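Local coordinates for protein lactaldehyde dehydrogenase (Escherichia coli, PDB 2IMP) that oxidises L-lactaldehyde irreversibly to L-lactate with NAD+ as cofactor, also accepts glycolaldehyde and L-glyceraldehyde, and takes part in L-fucose and L-rhamnose breakdown, at residues A[33-38]-A[181-186]; A[84-89]-A[185-190]. All blocks are in the same frame, centred on the assembly; numbering follows the deposited sequence.

Contact 1 (A[33-38]-A[181-186]); sequences AVISRI and TPNNAI
Ser36 and Asn183 make the polar centre of this contact. The serine hydroxyl donates from OG to OD1 of the asparagine at 2.8 Å, lying in the carbonyl plane on a lone pair, with a C=O...O angle of 105° that brings it in from the flank of the oxygen. OD1 also takes a weak hydrogen bond from His7, so two donors share it. At the other end of the residue, Glu93 holds the start of the helix, its carboxylate accepting from the backbone N of Asn183 and of Asn184. A leucine in place of Asn183 would probably leave the Ser36 hydroxyl without its acceptor at a buried spot, and would cost His7 its weak bond as well.

The remaining touches are van der Waals contacts. Ile35 reaches the amide nitrogen, CD1 lying 3.7 Å from Asn183 ND2; with chi1 at 62°, CG1 is turned toward the amide too, 3.8 Å from Asn183 ND2. Further along the strand, the CG2 methyl of Ile38 meets the ring of Pro182 at CG, 3.6 Å away, and the same ring also rests on Val26 of the adjoining strand.

Ile35 and Ser36 both face Val26 in a classic beta bulge, and both side chains point toward the helix. The arrangement seats the small N-terminal sheet on the first turn of helix 183-195, which follows strand 172-176 in the NAD-binding Rossmann-like domain of aldehyde dehydrogenases; Pro182 lies about 4 Å, side chain to side chain, from the NAD+-binding Pro177.

Contact 2 (A[84-89]-A[185-190]); sequences SEISAL and AIAFAK
Ala187 lies against Leu89 and Ile86, and those two apolar pairs make up the direct contact between segments 84-89 and 185-190. The alanine methyl is 3.7 Å from CD1 of Leu89. CD1 sits at the end of an extended leucine branch: CG is anti to the carbonyl carbon (chi1 -67°) and CD1 is anti to CA (chi2 174°), which carries it straight across to the neighbouring helix. Ile86, one turn earlier, comes in more loosely, with CG1 at 4.3 Å from the alanine CB. Ala187 therefore faces two side chains spaced three residues apart. Being so small, it lets the backbones approach to 6.9 Å between the CA atoms of Ile86 and Ala187.

The apolar layer runs on past the two segments. Ile86 also packs on Phe156 and Val105, while Phe188, beside Ala187, turns its ring away to Ile159, Met163 and Phe202.

Charge appears at one margin. Glu85 and Lys190 both set off toward the opposite helix, but OE2 and NZ stop 5.6 Å apart, too far for a salt bridge, though their opposite charges may attract weakly.

With 111 Å² buried in all and only methyl and methylene groups touching, the two segments are held by dispersion and the exclusion of water. Such a contact depends on the fit of the side chains, with the small Ala187 letting the helices close up, rather than on polar bonds between these two segments.

How the contacts relate
From the N terminus the chain reaches strand 34-39, the last strand of the small N-terminal sheet, and then helix 83-94, and both later receive helix 183-195. Contact 1 closes a loop of 142 residues and contact 2 one of 95. The loop of contact 2 starts inside that of contact 1, and the two finish on one stretch, sharing Ala185 and Ile186, so they are staggered rather than strictly nested. Their centres are 10 Å apart, and they touch where Asn183 O meets Leu89 CD1 at 4.0 Å. Helix 183-195 thus joins the N-terminal sheet, by its first turn, and, by contact 2 a turn later, the earlier part of helix 83-94 to the NAD-binding core.

Contact 1 (A[33-38]-A[181-186])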
loop_
_atom_site.group_PDB
_atom_site.type_symbol
_atom_site.label_atom_id
_atom_site.label_comp_id
_atom_site.label_asym_id
_atom_site.label_seq_id
_atom_site.Cartn_x
_atom_site.Cartn_y
_atom_site.Cartn_z
ATOM N N ALA A 33 -6.493 -50.325 11.273
ATOM C CA ALA A 33 -7.544 -50.893 10.445
ATOM C C ALA A 33 -7.816 -50.062 9.170
ATOM O O ALA A 33 -7.711 -48.833 9.192
ATOM C CB ALA A 33 -8.828 -51.027 11.252
ATOM N N VAL A 34 -8.152 -50.744 8.078
ATOM C CA VAL A 34 -8.441 -50.080 6.814
ATOM C C VAL A 34 -9.812 -49.366 6.808
ATOM O O VAL A 34 -10.860 -50.007 6.845
ATOM C CB VAL A 34 -8.384 -51.082 5.643
ATOM C CG1 VAL A 34 -8.668 -50.371 4.326
ATOM C CG2 VAL A 34 -7.012 -51.743 5.602
ATOM N N ILE A 35 -9.781 -48.041 6.766
ATOM C CA ILE A 35 -11.004 -47.256 6.791
ATOM C C ILE A 35 -11.546 -46.856 5.400
ATOM O O ILE A 35 -12.724 -46.537 5.239
ATOM C CB ILE A 35 -10.790 -46.003 7.654
ATOM C CG1 ILE A 35 -9.691 -45.127 7.049
ATOM C CG2 ILE A 35 -10.384 -46.425 9.064
ATOM C CD1 ILE A 35 -9.299 -43.943 7.915
ATOM N N SER A 36 -10.666 -46.890 4.409
ATOM C CA SER A 36 -11.042 -46.553 3.049
ATOM C C SER A 36 -9.943 -46.866 2.042
ATOM O O SER A 36 -8.824 -47.213 2.418
ATOM C CB SER A 36 -11.403 -45.067 2.942
ATOM O OG SER A 36 -10.264 -44.249 3.154
ATOM N N ARG A 37 -10.284 -46.747 0.767
ATOM C CA ARG A 37 -9.343 -46.987 -0.305
ATOM C C ARG A 37 -9.431 -45.935 -1.425
ATOM O O ARG A 37 -10.521 -45.508 -1.812
ATOM C CB ARG A 37 -9.557 -48.385 -0.896
ATOM C CG ARG A 37 -9.019 -49.524 -0.025
ATOM C CD ARG A 37 -9.005 -50.844 -0.788
ATOM N NE ARG A 37 -10.323 -51.470 -0.835
ATOM C CZ ARG A 37 -10.808 -52.253 0.125
ATOM N NH1 ARG A 37 -10.080 -52.513 1.203
ATOM N NH2 ARG A 37 -12.024 -52.771 0.011
ATOM N N ILE A 38 -8.276 -45.508 -1.918
ATOM C CA ILE A 38 -8.248 -44.535 -2.993
ATOM C C ILE A 38 -7.490 -45.043 -4.213
ATOM O O ILE A 38 -6.596 -45.883 -4.100
ATOM C CB ILE A 38 -7.600 -43.199 -2.552
ATOM C CG1 ILE A 38 -6.180 -43.452 -2.049
ATOM C CG2 ILE A 38 -8.458 -42.530 -1.493
ATOM C CD1 ILE A 38 -5.374 -42.184 -1.835
ATOM N N THR A 181 -4.210 -39.203 4.235
ATOM C CA THR A 181 -5.378 -38.466 4.714
ATOM C C THR A 181 -6.260 -37.862 3.583
ATOM O O THR A 181 -6.482 -36.652 3.531
ATOM C CB THR A 181 -4.938 -37.320 5.668
ATOM O OG1 THR A 181 -4.063 -36.421 4.973
ATOM C CG2 THR A 181 -4.199 -37.879 6.878
ATOM N N PRO A 182 -6.780 -38.713 2.689
ATOM C CA PRO A 182 -7.615 -38.250 1.582
ATOM C C PRO A 182 -9.125 -38.112 1.887
ATOM O O PRO A 182 -9.837 -37.379 1.196
ATOM C CB PRO A 182 -7.364 -39.306 0.521
ATOM C CG PRO A 182 -7.329 -40.558 1.358
ATOM C CD PRO A 182 -6.465 -40.148 2.541
ATOM N N ASN A 183 -9.596 -38.819 2.907
ATOM C CA ASN A 183 -11.014 -38.800 3.244
ATOM C C ASN A 183 -11.633 -37.422 3.477
ATOM O O ASN A 183 -12.700 -37.122 2.937
ATOM C CB ASN A 183 -11.277 -39.713 4.436
ATOM C CG ASN A 183 -10.918 -41.146 4.133
ATOM O OD1 ASN A 183 -10.952 -41.557 2.975
ATOM N ND2 ASN A 183 -10.578 -41.913 5.161
ATOM N N ASN A 184 -10.962 -36.604 4.279
ATOM C CA ASN A 184 -11.444 -35.259 4.531
ATOM C C ASN A 184 -11.527 -34.455 3.218
ATOM O O ASN A 184 -12.401 -33.605 3.051
ATOM C CB ASN A 184 -10.516 -34.548 5.518
ATOM C CG ASN A 184 -9.124 -34.347 4.963
ATOM O OD1 ASN A 184 -8.880 -33.388 4.210
ATOM N ND2 ASN A 184 -8.209 -35.227 5.302
ATOM N N ALA A 185 -10.616 -34.758 2.294
ATOM C CA ALA A 185 -10.588 -34.092 0.999
ATOM C C ALA A 185 -11.763 -34.518 0.097
ATOM O O ALA A 185 -12.284 -33.720 -0.683
ATOM C CB ALA A 185 -9.273 -34.367 0.300
ATOM N N ILE A 186 -12.151 -35.787 0.201
ATOM C CA ILE A 186 -13.293 -36.272 -0.554
ATOM C C ILE A 186 -14.562 -35.560 -0.066
ATOM O O ILE A 186 -15.416 -35.174 -0.852
ATOM C CB ILE A 186 -13.479 -37.810 -0.391
ATOM C CG1 ILE A 186 -12.446 -38.552 -1.241
ATOM C CG2 ILE A 186 -14.902 -38.223 -0.804
ATOM C CD1 ILE A 186 -12.618 -38.337 -2.728
#

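Contact 2 (A[84-89]-A[185-190])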
loop_
_atom_site.group_PDB
_atom_site.type_symbol
_atom_site.label_atom_id
_atom_site.label_comp_id
_atom_site.label_asym_id
_atom_site.label_seq_id
_atom_site.Cartn_x
_atom_site.Cartn_y
_atom_site.Cartn_z
ATOM N N SER A 84 -19.167 -31.776 12.225
ATOM C CA SER A 84 -18.925 -32.985 13.006
ATOM C C SER A 84 -18.531 -34.195 12.130
ATOM O O SER A 84 -17.654 -34.981 12.495
ATOM C CB SER A 84 -20.156 -33.325 13.856
ATOM O OG SER A 84 -21.286 -33.575 13.039
ATOM N N GLU A 85 -19.183 -34.328 10.981
ATOM C CA GLU A 85 -18.868 -35.414 10.066
ATOM C C GLU A 85 -17.401 -35.350 9.573
ATOM O O GLU A 85 -16.686 -36.356 9.562
ATOM C CB GLU A 85 -19.804 -35.372 8.854
ATOM C CG GLU A 85 -19.643 -36.540 7.893
ATOM C CD GLU A 85 -20.301 -36.288 6.539
ATOM O OE1 GLU A 85 -21.439 -35.762 6.502
ATOM O OE2 GLU A 85 -19.677 -36.628 5.509
ATOM N N ILE A 86 -16.984 -34.151 9.163
ATOM C CA ILE A 86 -15.626 -33.927 8.687
ATOM C C ILE A 86 -14.573 -34.064 9.817
ATOM O O ILE A 86 -13.490 -34.615 9.611
ATOM C CB ILE A 86 -15.514 -32.526 8.025
ATOM C CG1 ILE A 86 -16.511 -32.431 6.864
ATOM C CG2 ILE A 86 -14.097 -32.281 7.516
ATOM C CD1 ILE A 86 -16.596 -31.059 6.237
ATOM N N SER A 87 -14.912 -33.554 11.000
ATOM C CA SER A 87 -14.023 -33.658 12.149
ATOM C C SER A 87 -13.697 -35.128 12.467
ATOM O O SER A 87 -12.546 -35.479 12.751
ATOM C CB SER A 87 -14.666 -33.018 13.384
ATOM O OG SER A 87 -14.843 -31.625 13.210
ATOM N N ALA A 88 -14.732 -35.967 12.410
ATOM C CA ALA A 88 -14.578 -37.390 12.662
ATOM C C ALA A 88 -13.655 -38.046 11.618
ATOM O O ALA A 88 -12.841 -38.916 11.945
ATOM C CB ALA A 88 -15.953 -38.075 12.663
ATOM N N LEU A 89 -13.799 -37.615 10.364
ATOM C CA LEU A 89 -12.951 -38.129 9.301
ATOM C C LEU A 89 -11.482 -37.813 9.585
ATOM O O LEU A 89 -10.606 -38.668 9.433
ATOM C CB LEU A 89 -13.351 -37.531 7.952
ATOM C CG LEU A 89 -14.720 -37.937 7.404
ATOM C CD1 LEU A 89 -15.025 -37.143 6.137
ATOM C CD2 LEU A 89 -14.732 -39.440 7.127
ATOM N N ALA A 185 -10.616 -34.758 2.294
ATOM C CA ALA A 185 -10.588 -34.092 0.999
ATOM C C ALA A 185 -11.763 -34.518 0.097
ATOM O O ALA A 185 -12.284 -33.720 -0.683
ATOM C CB ALA A 185 -9.273 -34.367 0.300
ATOM N N ILE A 186 -12.151 -35.787 0.201
ATOM C CA ILE A 186 -13.293 -36.272 -0.554
ATOM C C ILE A 186 -14.562 -35.560 -0.066
ATOM O O ILE A 186 -15.416 -35.174 -0.852
ATOM C CB ILE A 186 -13.479 -37.810 -0.391
ATOM C CG1 ILE A 186 -12.446 -38.552 -1.241
ATOM C CG2 ILE A 186 -14.902 -38.223 -0.804
ATOM C CD1 ILE A 186 -12.618 -38.337 -2.728
ATOM N N ALA A 187 -14.657 -35.395 1.250
ATOM C CA ALA A 187 -15.789 -34.695 1.826
ATOM C C ALA A 187 -15.817 -33.225 1.334
ATOM O O ALA A 187 -16.878 -32.656 1.085
ATOM C CB ALA A 187 -15.718 -34.750 3.347
ATOM N N PHE A 188 -14.633 -32.635 1.190
ATOM C CA PHE A 188 -14.553 -31.271 0.680
ATOM C C PHE A 188 -15.079 -31.211 -0.763
ATOM O O PHE A 188 -15.820 -30.298 -1.127
ATOM C CB PHE A 188 -13.105 -30.756 0.730
ATOM C CG PHE A 188 -12.971 -29.289 0.393
ATOM C CD1 PHE A 188 -13.095 -28.842 -0.919
ATOM C CD2 PHE A 188 -12.724 -28.357 1.395
ATOM C CE1 PHE A 188 -12.979 -27.482 -1.227
ATOM C CE2 PHE A 188 -12.607 -26.998 1.098
ATOM C CZ PHE A 188 -12.731 -26.561 -0.215
ATOM N N ALA A 189 -14.689 -32.199 -1.568
ATOM C CA ALA A 189 -15.140 -32.271 -2.953
ATOM C C ALA A 189 -16.675 -32.450 -3.075
ATOM O O ALA A 189 -17.310 -31.876 -3.964
ATOM C CB ALA A 189 -14.421 -33.409 -3.682
ATOM N N LYS A 190 -17.250 -33.254 -2.182
ATOM C CA LYS A 190 -18.692 -33.459 -2.192
ATOM C C LYS A 190 -19.449 -32.140 -1.972
ATOM O O LYS A 190 -20.489 -31.896 -2.585
ATOM C CB LYS A 190 -19.099 -34.468 -1.114
ATOM C CG LYS A 190 -18.643 -35.893 -1.380
ATOM C CD LYS A 190 -19.072 -36.818 -0.240
ATOM C CE LYS A 190 -18.676 -38.271 -0.501
ATOM N NZ LYS A 190 -19.156 -39.175 0.591
#